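Local coordinates for protein sesquisabinene B synthase 2 (Santalum album, PDB 6A2A) that probably converts farnesyl diphosphate into the sesquiterpene sesquisabinene B, using magnesium or manganese ions as cofactor, at residues A[66-71]-A[238-243]; A[89-94]-A[225-230]; A[162-167]-A[205-210]; A[248-253]-A[559-564]. One frame throughout, in Å; residues are numbered along the deposited sequence.

Interaction 1 (A[66-71]-A[238-243])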
# COMPACT_ATOMS: atom_id res chain seq x y z
N GLU A 66 -29.04 -11.01 -17.41
CA GLU A 66 -30.49 -11.08 -17.28
C GLU A 66 -31.03 -12.20 -18.18
O GLU A 66 -31.95 -12.87 -17.78
CB GLU A 66 -31.13 -9.73 -17.61
CG GLU A 66 -31.05 -8.72 -16.47
CD GLU A 66 -31.91 -9.08 -15.27
OE1 GLU A 66 -33.12 -9.34 -15.46
OE2 GLU A 66 -31.36 -9.12 -14.14
N GLU A 67 -30.46 -12.41 -19.36
CA GLU A 67 -30.88 -13.51 -20.23
C GLU A 67 -30.61 -14.85 -19.54
O GLU A 67 -31.42 -15.72 -19.61
CB GLU A 67 -30.23 -13.46 -21.62
CG GLU A 67 -30.79 -12.36 -22.50
CD GLU A 67 -30.07 -12.18 -23.82
OE1 GLU A 67 -29.93 -11.02 -24.26
OE2 GLU A 67 -29.65 -13.18 -24.40
N VAL A 68 -29.49 -14.97 -18.81
CA VAL A 68 -29.19 -16.23 -18.16
C VAL A 68 -30.10 -16.42 -16.95
O VAL A 68 -30.50 -17.49 -16.66
CB VAL A 68 -27.68 -16.30 -17.81
CG1 VAL A 68 -27.41 -17.45 -16.86
CG2 VAL A 68 -26.82 -16.41 -19.05
N LYS A 69 -30.44 -15.37 -16.22
CA LYS A 69 -31.39 -15.51 -15.14
C LYS A 69 -32.70 -16.09 -15.67
O LYS A 69 -33.34 -16.92 -15.04
CB LYS A 69 -31.84 -14.15 -14.58
CG LYS A 69 -30.91 -13.45 -13.62
CD LYS A 69 -31.63 -12.31 -12.92
CE LYS A 69 -30.68 -11.36 -12.24
NZ LYS A 69 -31.44 -10.38 -11.43
N SER A 70 -33.12 -15.54 -16.78
CA SER A 70 -34.37 -15.97 -17.41
C SER A 70 -34.32 -17.46 -17.70
O SER A 70 -35.29 -18.18 -17.38
CB SER A 70 -34.67 -15.15 -18.65
OG SER A 70 -35.10 -13.86 -18.27
N LEU A 71 -33.18 -17.92 -18.25
CA LEU A 71 -32.98 -19.34 -18.56
C LEU A 71 -33.04 -20.18 -17.29
O LEU A 71 -33.65 -21.22 -17.28
CB LEU A 71 -31.63 -19.52 -19.27
CG LEU A 71 -31.52 -18.90 -20.65
CD1 LEU A 71 -30.07 -18.86 -21.13
CD2 LEU A 71 -32.34 -19.70 -21.64
N ASN A 238 -25.29 -24.12 -24.70
CA ASN A 238 -26.08 -22.91 -24.81
C ASN A 238 -25.13 -21.74 -25.05
O ASN A 238 -24.35 -21.37 -24.12
CB ASN A 238 -26.94 -22.67 -23.56
CG ASN A 238 -27.86 -21.47 -23.63
OD1 ASN A 238 -27.43 -20.33 -23.83
ND2 ASN A 238 -29.15 -21.70 -23.42
N LEU A 239 -25.21 -21.13 -26.24
CA LEU A 239 -24.23 -20.10 -26.63
C LEU A 239 -24.39 -18.84 -25.78
O LEU A 239 -23.43 -18.14 -25.62
CB LEU A 239 -24.35 -19.75 -28.12
CG LEU A 239 -23.91 -20.84 -29.09
CD1 LEU A 239 -24.22 -20.44 -30.52
CD2 LEU A 239 -22.42 -21.14 -28.94
N THR A 240 -25.57 -18.50 -25.34
CA THR A 240 -25.77 -17.31 -24.50
C THR A 240 -25.07 -17.52 -23.14
O THR A 240 -24.42 -16.64 -22.61
CB THR A 240 -27.25 -17.04 -24.21
OG1 THR A 240 -27.99 -16.81 -25.41
CG2 THR A 240 -27.43 -15.86 -23.28
N LEU A 241 -25.28 -18.68 -22.56
CA LEU A 241 -24.64 -19.02 -21.26
C LEU A 241 -23.12 -18.99 -21.46
O LEU A 241 -22.41 -18.37 -20.66
CB LEU A 241 -25.11 -20.39 -20.76
CG LEU A 241 -24.46 -20.86 -19.45
CD1 LEU A 241 -24.68 -19.84 -18.34
CD2 LEU A 241 -24.96 -22.21 -19.02
N LEU A 242 -22.63 -19.62 -22.53
CA LEU A 242 -21.22 -19.70 -22.84
C LEU A 242 -20.67 -18.29 -22.99
O LEU A 242 -19.62 -17.96 -22.40
CB LEU A 242 -20.94 -20.54 -24.09
CG LEU A 242 -19.48 -20.55 -24.55
CD1 LEU A 242 -18.59 -21.23 -23.51
CD2 LEU A 242 -19.30 -21.21 -25.91
N ARG A 243 -21.35 -17.46 -23.79
CA ARG A 243 -20.90 -16.12 -24.01
C ARG A 243 -20.81 -15.34 -22.69
O ARG A 243 -19.83 -14.61 -22.46
CB ARG A 243 -21.86 -15.41 -24.99
CG ARG A 243 -21.64 -15.81 -26.45
CD ARG A 243 -22.76 -15.30 -27.37
NE ARG A 243 -22.84 -13.84 -27.40
CZ ARG A 243 -23.97 -13.14 -27.38
NH1 ARG A 243 -23.94 -11.82 -27.22
NH2 ARG A 243 -25.14 -13.76 -27.48
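V68 turns both of its methyls to L241, whose CD1 branch lies 3.9 Å from V68 CG1 and 4.1 Å from V68 CG2, the two side chains crossing at about a right angle. With CG anti to the backbone N (chi1 177°), L241 holds its branched end in the seam between the helices, where F84 of helix 78-90 also packs on it. L71, one turn further along helix 55-73, and N238 reach toward each other from opposite directions, L71 CD1 lying 3.8 Å from N238 ND2. The other end of that amide is occupied: N238 is the N-cap of helix 239-270, and its OD1 accepts from L241 N at 3.0 Å in a nearly straight bond (166°). The capping bond thus fixes the asparagine while L71 packs against its amide nitrogen. Here the first turn of helix 239-270 lies against helix 55-73 of the N-terminal terpene synthase domain, an all-helical fold, the segment axes 9.7 Å apart and crossing at 132°, about midway between perpendicular and antiparallel. At the edge of the contact, T240 presents CG2 to the flank of E67, 4.0 Å from E67 CB and 3.7 Å from E67 OE2. The E67 carboxylate also faces the charge of R243, but OE2 and R243 NH2 remain 5.5 Å apart; R243 makes its salt bridge through NE to E565.

Interaction 2 (A[89-94]-A[225-230])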
# COMPACT_ATOMS: atom_id res chain seq x y z
N ARG A 89 -22.90 -23.64 -12.41
CA ARG A 89 -21.97 -23.77 -11.29
C ARG A 89 -20.57 -24.03 -11.78
O ARG A 89 -19.62 -23.44 -11.38
CB ARG A 89 -22.40 -24.93 -10.41
CG ARG A 89 -21.43 -25.32 -9.32
CD ARG A 89 -20.48 -26.39 -9.76
NE ARG A 89 -19.51 -26.78 -8.75
CZ ARG A 89 -19.70 -27.73 -7.87
NH1 ARG A 89 -20.82 -28.40 -7.84
NH2 ARG A 89 -18.75 -28.03 -7.03
N ARG A 90 -20.50 -24.93 -12.74
CA ARG A 90 -19.25 -25.40 -13.28
C ARG A 90 -18.50 -24.36 -14.12
O ARG A 90 -17.32 -24.33 -14.17
CB ARG A 90 -19.45 -26.73 -13.95
CG ARG A 90 -18.20 -27.47 -14.08
CD ARG A 90 -18.38 -28.91 -14.39
NE ARG A 90 -17.09 -29.53 -14.45
CZ ARG A 90 -16.91 -30.83 -14.52
NH1 ARG A 90 -17.95 -31.62 -14.56
NH2 ARG A 90 -15.70 -31.35 -14.54
N LEU A 91 -19.25 -23.43 -14.67
CA LEU A 91 -18.73 -22.31 -15.38
C LEU A 91 -18.25 -21.18 -14.42
O LEU A 91 -17.80 -20.18 -14.88
CB LEU A 91 -19.80 -21.75 -16.32
CG LEU A 91 -20.07 -22.58 -17.55
CD1 LEU A 91 -21.32 -22.12 -18.26
CD2 LEU A 91 -18.88 -22.65 -18.48
N GLY A 92 -18.43 -21.35 -13.11
CA GLY A 92 -18.01 -20.42 -12.11
C GLY A 92 -18.97 -19.27 -11.89
O GLY A 92 -18.60 -18.25 -11.41
N LEU A 93 -20.23 -19.50 -12.23
CA LEU A 93 -21.23 -18.46 -12.17
C LEU A 93 -22.27 -18.54 -11.08
O LEU A 93 -23.08 -17.69 -10.99
CB LEU A 93 -21.94 -18.37 -13.51
CG LEU A 93 -21.10 -18.11 -14.74
CD1 LEU A 93 -21.90 -18.39 -16.00
CD2 LEU A 93 -20.56 -16.72 -14.73
N LYS A 94 -22.25 -19.57 -10.28
CA LYS A 94 -23.26 -19.66 -9.23
C LYS A 94 -23.32 -18.37 -8.39
O LYS A 94 -24.40 -17.98 -7.93
CB LYS A 94 -23.05 -20.89 -8.35
CG LYS A 94 -24.24 -21.25 -7.49
CD LYS A 94 -24.26 -22.65 -6.92
CE LYS A 94 -23.54 -22.77 -5.59
NZ LYS A 94 -24.35 -22.15 -4.50
N ARG A 225 -12.35 -21.98 -15.61
CA ARG A 225 -11.59 -21.74 -16.83
C ARG A 225 -11.43 -23.01 -17.67
O ARG A 225 -11.45 -22.93 -18.92
CB ARG A 225 -10.18 -21.22 -16.53
CG ARG A 225 -9.41 -20.82 -17.78
CD ARG A 225 -10.05 -19.67 -18.51
NE ARG A 225 -9.41 -19.49 -19.84
CZ ARG A 225 -9.74 -20.13 -20.96
NH1 ARG A 225 -10.65 -21.09 -20.93
NH2 ARG A 225 -9.19 -19.78 -22.12
N TRP A 226 -11.20 -24.15 -17.04
CA TRP A 226 -11.10 -25.42 -17.74
C TRP A 226 -12.46 -25.74 -18.40
O TRP A 226 -12.52 -26.15 -19.58
CB TRP A 226 -10.72 -26.54 -16.79
CG TRP A 226 -10.56 -27.87 -17.44
CD1 TRP A 226 -9.44 -28.33 -18.09
CD2 TRP A 226 -11.57 -28.89 -17.60
NE1 TRP A 226 -9.67 -29.60 -18.56
CE2 TRP A 226 -10.96 -29.96 -18.27
CE3 TRP A 226 -12.90 -29.02 -17.19
CZ2 TRP A 226 -11.66 -31.13 -18.57
CZ3 TRP A 226 -13.59 -30.18 -17.48
CH2 TRP A 226 -12.97 -31.22 -18.15
N PHE A 227 -13.53 -25.60 -17.62
CA PHE A 227 -14.85 -26.03 -18.10
C PHE A 227 -15.38 -25.08 -19.20
O PHE A 227 -16.22 -25.54 -20.01
CB PHE A 227 -15.82 -26.16 -16.94
CG PHE A 227 -17.13 -26.74 -17.36
CD1 PHE A 227 -17.21 -28.05 -17.79
CD2 PHE A 227 -18.24 -25.93 -17.47
CE1 PHE A 227 -18.42 -28.54 -18.28
CE2 PHE A 227 -19.46 -26.44 -17.88
CZ PHE A 227 -19.53 -27.75 -18.30
N ILE A 228 -14.99 -23.83 -19.22
CA ILE A 228 -15.42 -22.94 -20.32
C ILE A 228 -14.99 -23.57 -21.67
O ILE A 228 -15.78 -23.63 -22.61
CB ILE A 228 -14.88 -21.52 -20.14
CG1 ILE A 228 -15.72 -20.75 -19.12
CG2 ILE A 228 -14.81 -20.78 -21.46
CD1 ILE A 228 -15.04 -19.51 -18.63
N ASP A 229 -13.76 -24.06 -21.75
CA ASP A 229 -13.28 -24.75 -22.94
C ASP A 229 -13.97 -26.06 -23.19
O ASP A 229 -14.32 -26.36 -24.33
CB ASP A 229 -11.78 -24.99 -22.86
CG ASP A 229 -10.99 -23.73 -22.98
OD1 ASP A 229 -11.54 -22.68 -23.29
OD2 ASP A 229 -9.83 -23.82 -22.66
N THR A 230 -14.17 -26.87 -22.15
CA THR A 230 -14.83 -28.16 -22.31
C THR A 230 -16.28 -27.95 -22.75
O THR A 230 -16.76 -28.67 -23.67
CB THR A 230 -14.73 -28.96 -21.00
OG1 THR A 230 -13.35 -29.26 -20.77
CG2 THR A 230 -15.53 -30.24 -21.03
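The backbones come closest where L91, just past the end of helix 78-90, faces I228 of helix 220-232 at a CA to CA distance of 6.0 Å, and G92, with positive phi (82°), closes the first helix in a Schellman motif. The F227 ring is the largest single contributor, with R90 and L91 packed on it. R90 CG sits over one face of that ring in a CH-pi contact, 3.8 Å from the ring centroid, and the extended arginine chain runs on so that CD and NE stay close to F227 CD1. L91 meets the same ring differently: its CG lies in the ring plane at the edge, and CD2 reaches F227 CD2 at 3.5 Å. That same methyl also touches I228 CG1 at 3.7 Å, so it is wedged between two successive residues of the helix. R90 NH2 ends 3.8 Å from W226 CZ3, the guanidinium tilted 27° from the indole plane, while R90 NE forms a salt bridge to E223, one turn earlier in helix 220-232. The arginine therefore works in two ways, its aliphatic stem serving as an apolar cover for F227 and its charge being matched just beyond, which probably keeps the stem pressed to the ring.

Interaction 3 (A[162-167]-A[205-210])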
# COMPACT_ATOMS: atom_id res chain seq x y z
N GLY A 162 -23.42 -42.18 -17.13
CA GLY A 162 -23.97 -42.71 -15.84
C GLY A 162 -22.89 -42.97 -14.80
O GLY A 162 -22.99 -42.52 -13.63
N LEU A 163 -21.86 -43.70 -15.19
CA LEU A 163 -20.77 -44.01 -14.32
C LEU A 163 -20.13 -42.72 -13.81
O LEU A 163 -19.81 -42.67 -12.63
CB LEU A 163 -19.70 -44.85 -15.00
CG LEU A 163 -20.04 -46.30 -15.32
CD1 LEU A 163 -18.87 -46.93 -16.07
CD2 LEU A 163 -20.34 -47.11 -14.06
N LEU A 164 -19.86 -41.76 -14.68
CA LEU A 164 -19.18 -40.51 -14.27
C LEU A 164 -20.09 -39.77 -13.30
O LEU A 164 -19.61 -39.21 -12.29
CB LEU A 164 -18.89 -39.62 -15.48
CG LEU A 164 -18.26 -38.25 -15.19
CD1 LEU A 164 -16.92 -38.44 -14.49
CD2 LEU A 164 -18.06 -37.45 -16.46
N SER A 165 -21.39 -39.74 -13.56
CA SER A 165 -22.25 -38.99 -12.61
C SER A 165 -22.29 -39.69 -11.24
O SER A 165 -22.24 -39.01 -10.16
CB SER A 165 -23.63 -38.83 -13.20
OG SER A 165 -23.61 -37.93 -14.28
N LEU A 166 -22.27 -41.00 -11.21
CA LEU A 166 -22.24 -41.74 -9.95
C LEU A 166 -20.95 -41.46 -9.18
O LEU A 166 -20.95 -41.22 -7.96
CB LEU A 166 -22.34 -43.23 -10.24
CG LEU A 166 -22.29 -44.18 -9.05
CD1 LEU A 166 -23.46 -43.93 -8.13
CD2 LEU A 166 -22.28 -45.61 -9.52
N TYR A 167 -19.83 -41.53 -9.91
CA TYR A 167 -18.53 -41.20 -9.36
C TYR A 167 -18.61 -39.83 -8.70
O TYR A 167 -18.18 -39.71 -7.55
CB TYR A 167 -17.44 -41.20 -10.44
CG TYR A 167 -16.09 -40.68 -9.99
CD1 TYR A 167 -15.15 -41.53 -9.43
CD2 TYR A 167 -15.72 -39.39 -10.25
CE1 TYR A 167 -13.87 -41.10 -9.12
CE2 TYR A 167 -14.47 -38.91 -9.88
CZ TYR A 167 -13.52 -39.79 -9.36
OH TYR A 167 -12.28 -39.30 -9.05
N LYS A 205 -12.48 -36.30 -22.03
CA LYS A 205 -11.83 -35.23 -21.29
C LYS A 205 -12.38 -35.20 -19.87
O LYS A 205 -11.61 -35.14 -18.89
CB LYS A 205 -12.08 -33.86 -21.89
CG LYS A 205 -11.34 -33.50 -23.17
CD LYS A 205 -11.49 -32.01 -23.54
CE LYS A 205 -10.98 -31.11 -22.42
NZ LYS A 205 -11.03 -29.65 -22.74
N LYS A 206 -13.69 -35.18 -19.77
CA LYS A 206 -14.34 -35.06 -18.45
C LYS A 206 -14.00 -36.24 -17.57
O LYS A 206 -13.82 -36.05 -16.33
CB LYS A 206 -15.86 -34.96 -18.57
CG LYS A 206 -16.32 -33.61 -19.07
CD LYS A 206 -17.69 -33.23 -18.63
CE LYS A 206 -18.76 -34.08 -19.25
NZ LYS A 206 -20.11 -33.59 -18.88
N VAL A 207 -13.86 -37.45 -18.14
CA VAL A 207 -13.60 -38.63 -17.30
C VAL A 207 -12.18 -38.58 -16.72
O VAL A 207 -11.95 -38.86 -15.55
CB VAL A 207 -13.84 -39.95 -18.05
CG1 VAL A 207 -13.17 -41.12 -17.39
CG2 VAL A 207 -15.32 -40.17 -18.22
N SER A 208 -11.23 -38.24 -17.58
CA SER A 208 -9.85 -38.13 -17.22
C SER A 208 -9.66 -37.08 -16.11
O SER A 208 -8.91 -37.30 -15.12
CB SER A 208 -9.08 -37.82 -18.47
OG SER A 208 -7.73 -37.67 -18.18
N HIS A 209 -10.32 -35.96 -16.31
CA HIS A 209 -10.29 -34.83 -15.41
C HIS A 209 -10.85 -35.26 -14.07
O HIS A 209 -10.26 -34.98 -13.01
CB HIS A 209 -11.07 -33.69 -16.00
CG HIS A 209 -10.95 -32.37 -15.32
ND1 HIS A 209 -9.83 -31.58 -15.47
CD2 HIS A 209 -11.84 -31.62 -14.65
CE1 HIS A 209 -10.04 -30.40 -14.93
NE2 HIS A 209 -11.26 -30.38 -14.41
N ALA A 210 -11.96 -35.99 -14.10
CA ALA A 210 -12.61 -36.48 -12.89
C ALA A 210 -11.77 -37.49 -12.13
O ALA A 210 -11.74 -37.47 -10.88
CB ALA A 210 -13.94 -37.09 -13.22
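Within the N-terminal terpene synthase domain, an all-helical fold, helix 160-170 is tied to helix 201-212 by a hydrogen bond from Y167 to A210. Y167 OH gives its proton to A210 O at 2.6 Å, arriving from above the carbonyl plane, 38° out of it, with the oxygen near the plane of the phenol ring. With P214 four residues on, this carbonyl has no amide N-H to accept from in the usual helical pattern, and the tyrosine takes that place. The ring also passes alongside A210, its CE2 3.8 Å from A210 CB. The two helices, with helix 178-192 between them in sequence, are inclined at only 29°, their segment axes 10.8 Å apart, consistent with the helical-hairpin architecture of this domain family. L164 packs between them: a chi1 of 177° swings its branch point out to the facing helix, where its methyls span one turn, CD1 at 3.5 Å from A210 CB and CD2 at 3.9 Å from K206 CB. Replacing Y167 with a phenylalanine would probably keep the ring against A210 CB but leave the A210 carbonyl without its hydroxyl donor. K206 turns its charged end to E234, and V207 adds a looser methyl contact to L164 CD2.

Interaction 4 (A[248-253]-A[559-564])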
# COMPACT_ATOMS: atom_id res chain seq x y z
N ASP A 248 -18.00 -12.69 -18.11
CA ASP A 248 -17.91 -12.59 -16.65
C ASP A 248 -16.52 -13.06 -16.21
O ASP A 248 -15.95 -12.44 -15.31
CB ASP A 248 -18.97 -13.36 -15.95
CG ASP A 248 -19.05 -13.03 -14.47
OD1 ASP A 248 -19.49 -11.91 -14.12
OD2 ASP A 248 -18.59 -13.88 -13.66
N PHE A 249 -15.99 -14.10 -16.85
CA PHE A 249 -14.64 -14.54 -16.52
C PHE A 249 -13.66 -13.40 -16.69
O PHE A 249 -12.90 -13.08 -15.77
CB PHE A 249 -14.19 -15.73 -17.36
CG PHE A 249 -12.97 -16.38 -16.78
CD1 PHE A 249 -11.71 -15.90 -17.06
CD2 PHE A 249 -13.09 -17.40 -15.85
CE1 PHE A 249 -10.60 -16.44 -16.44
CE2 PHE A 249 -11.97 -17.96 -15.27
CZ PHE A 249 -10.74 -17.47 -15.55
N ASN A 250 -13.68 -12.76 -17.86
CA ASN A 250 -12.76 -11.67 -18.11
C ASN A 250 -12.98 -10.49 -17.15
O ASN A 250 -11.99 -9.84 -16.75
CB ASN A 250 -12.82 -11.21 -19.57
CG ASN A 250 -12.21 -12.17 -20.55
OD1 ASN A 250 -11.63 -13.21 -20.19
ND2 ASN A 250 -12.36 -11.85 -21.83
N ILE A 251 -14.22 -10.20 -16.76
CA ILE A 251 -14.46 -9.06 -15.88
C ILE A 251 -13.87 -9.38 -14.49
O ILE A 251 -13.17 -8.55 -13.91
CB ILE A 251 -15.96 -8.74 -15.80
CG1 ILE A 251 -16.45 -8.21 -17.15
CG2 ILE A 251 -16.26 -7.79 -14.66
CD1 ILE A 251 -17.97 -8.14 -17.27
N VAL A 252 -14.16 -10.57 -13.99
CA VAL A 252 -13.60 -11.00 -12.69
C VAL A 252 -12.07 -10.99 -12.81
O VAL A 252 -11.41 -10.44 -11.94
CB VAL A 252 -14.12 -12.37 -12.25
CG1 VAL A 252 -13.46 -12.80 -10.95
CG2 VAL A 252 -15.62 -12.37 -12.08
N GLN A 253 -11.53 -11.53 -13.89
CA GLN A 253 -10.09 -11.55 -14.06
C GLN A 253 -9.51 -10.14 -13.93
O GLN A 253 -8.37 -9.99 -13.44
CB GLN A 253 -9.72 -12.20 -15.38
CG GLN A 253 -8.25 -12.37 -15.60
CD GLN A 253 -7.93 -12.83 -17.00
OE1 GLN A 253 -8.06 -12.06 -17.96
NE2 GLN A 253 -7.54 -14.09 -17.15
N HIS A 559 -4.03 -14.12 -19.05
CA HIS A 559 -4.59 -14.04 -20.44
C HIS A 559 -6.11 -13.97 -20.39
O HIS A 559 -6.73 -14.94 -19.94
CB HIS A 559 -4.20 -15.25 -21.28
CG HIS A 559 -2.76 -15.31 -21.65
ND1 HIS A 559 -2.06 -16.50 -21.67
CD2 HIS A 559 -1.87 -14.35 -21.98
CE1 HIS A 559 -0.80 -16.26 -21.99
NE2 HIS A 559 -0.66 -14.96 -22.18
N PRO A 560 -6.70 -12.90 -20.93
CA PRO A 560 -8.17 -12.91 -21.05
C PRO A 560 -8.60 -14.01 -22.03
O PRO A 560 -7.78 -14.50 -22.83
CB PRO A 560 -8.57 -11.51 -21.54
CG PRO A 560 -7.35 -10.65 -21.26
CD PRO A 560 -6.16 -11.59 -21.34
N ILE A 561 -9.86 -14.39 -21.93
CA ILE A 561 -10.50 -15.30 -22.89
C ILE A 561 -10.83 -14.48 -24.15
O ILE A 561 -11.45 -13.41 -24.01
CB ILE A 561 -11.76 -15.92 -22.29
CG1 ILE A 561 -11.42 -16.72 -21.03
CG2 ILE A 561 -12.49 -16.77 -23.34
CD1 ILE A 561 -12.60 -17.39 -20.38
N PRO A 562 -10.42 -14.96 -25.33
CA PRO A 562 -10.80 -14.25 -26.55
C PRO A 562 -12.32 -14.22 -26.69
O PRO A 562 -12.96 -15.26 -26.58
CB PRO A 562 -10.20 -15.07 -27.70
CG PRO A 562 -9.02 -15.76 -27.08
CD PRO A 562 -9.38 -15.95 -25.61
N LEU A 563 -12.89 -13.04 -26.83
CA LEU A 563 -14.31 -12.92 -27.12
C LEU A 563 -14.48 -12.75 -28.64
O LEU A 563 -13.64 -12.16 -29.32
CB LEU A 563 -14.87 -11.72 -26.35
CG LEU A 563 -14.51 -11.66 -24.87
CD1 LEU A 563 -15.00 -10.37 -24.23
CD2 LEU A 563 -15.04 -12.87 -24.14
N ASN A 564 -15.54 -13.32 -29.16
CA ASN A 564 -15.97 -13.02 -30.52
C ASN A 564 -17.30 -12.26 -30.40
O ASN A 564 -18.37 -12.84 -30.61
CB ASN A 564 -16.00 -14.28 -31.39
CG ASN A 564 -17.14 -14.31 -32.39
OD1 ASN A 564 -17.20 -13.49 -33.30
ND2 ASN A 564 -18.06 -15.25 -32.21
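N250 OD1 accepts from I561 N at 2.7 Å, the shortest bond of a contact in which one side-chain amide grips both polar backbone atoms of a single residue. The partner bond runs the other way: N250 ND2 donates to I561 O at 2.8 Å, nearly straight (172°), on a lone pair of the carbonyl and within the plane of the asparagine amide. Together the two bonds fix the rotation of the amide and clamp an extended piece of the C-terminal tail to helix 239-270, much as a strand edge would be held. L563 CD2 lies 3.7 Å from N250 ND2, and P560 approaches the oxygen. An alanine at N250 would probably leave the I561 N-H and carbonyl without these mates and hold this part of the tail less firmly. One turn on, the near-trans first torsion of Q253 (chi1 -175°) sends its extended chain out to the tail. Its NE2 donates to H559 O at 3.0 Å, from well above the carbonyl plane, and a second bond from the same nitrogen to V556 O links it to the last turn of helix 546-558. I561 inserts CD1 beside F249, 3.7 Å from F249 CD1. The tail segment thus lies along one side of helix 239-270 just after helix 546-558 ends. Helix 220-232 adjoins it there, with R225 and I228 on I561 and R221 making a cation-pi contact with F249, while H57 of helix 55-73 touches L563.

Interaction 2 is the hub of the four: its centre lies 13 Å from that of interaction 1, 16 Å from interaction 3 and 12 Å from interaction 4, and it touches all three, through L91 on L241, W226 on H209 and I228 on I561. Interactions 1, 2 and 4 use the consecutive helices 220-232 and 239-270, the latter shared by interactions 1 and 4; interaction 3 joins through helix 201-212, which precedes helix 220-232 in the chain, and stands 27 Å from interaction 4 without touching it. Along the chain, interaction 3 falls within the span of interaction 2, and that within interaction 1; interaction 4 follows, bringing the tail after helix 546-558 back onto helix 239-270, away from the metal-binding residues.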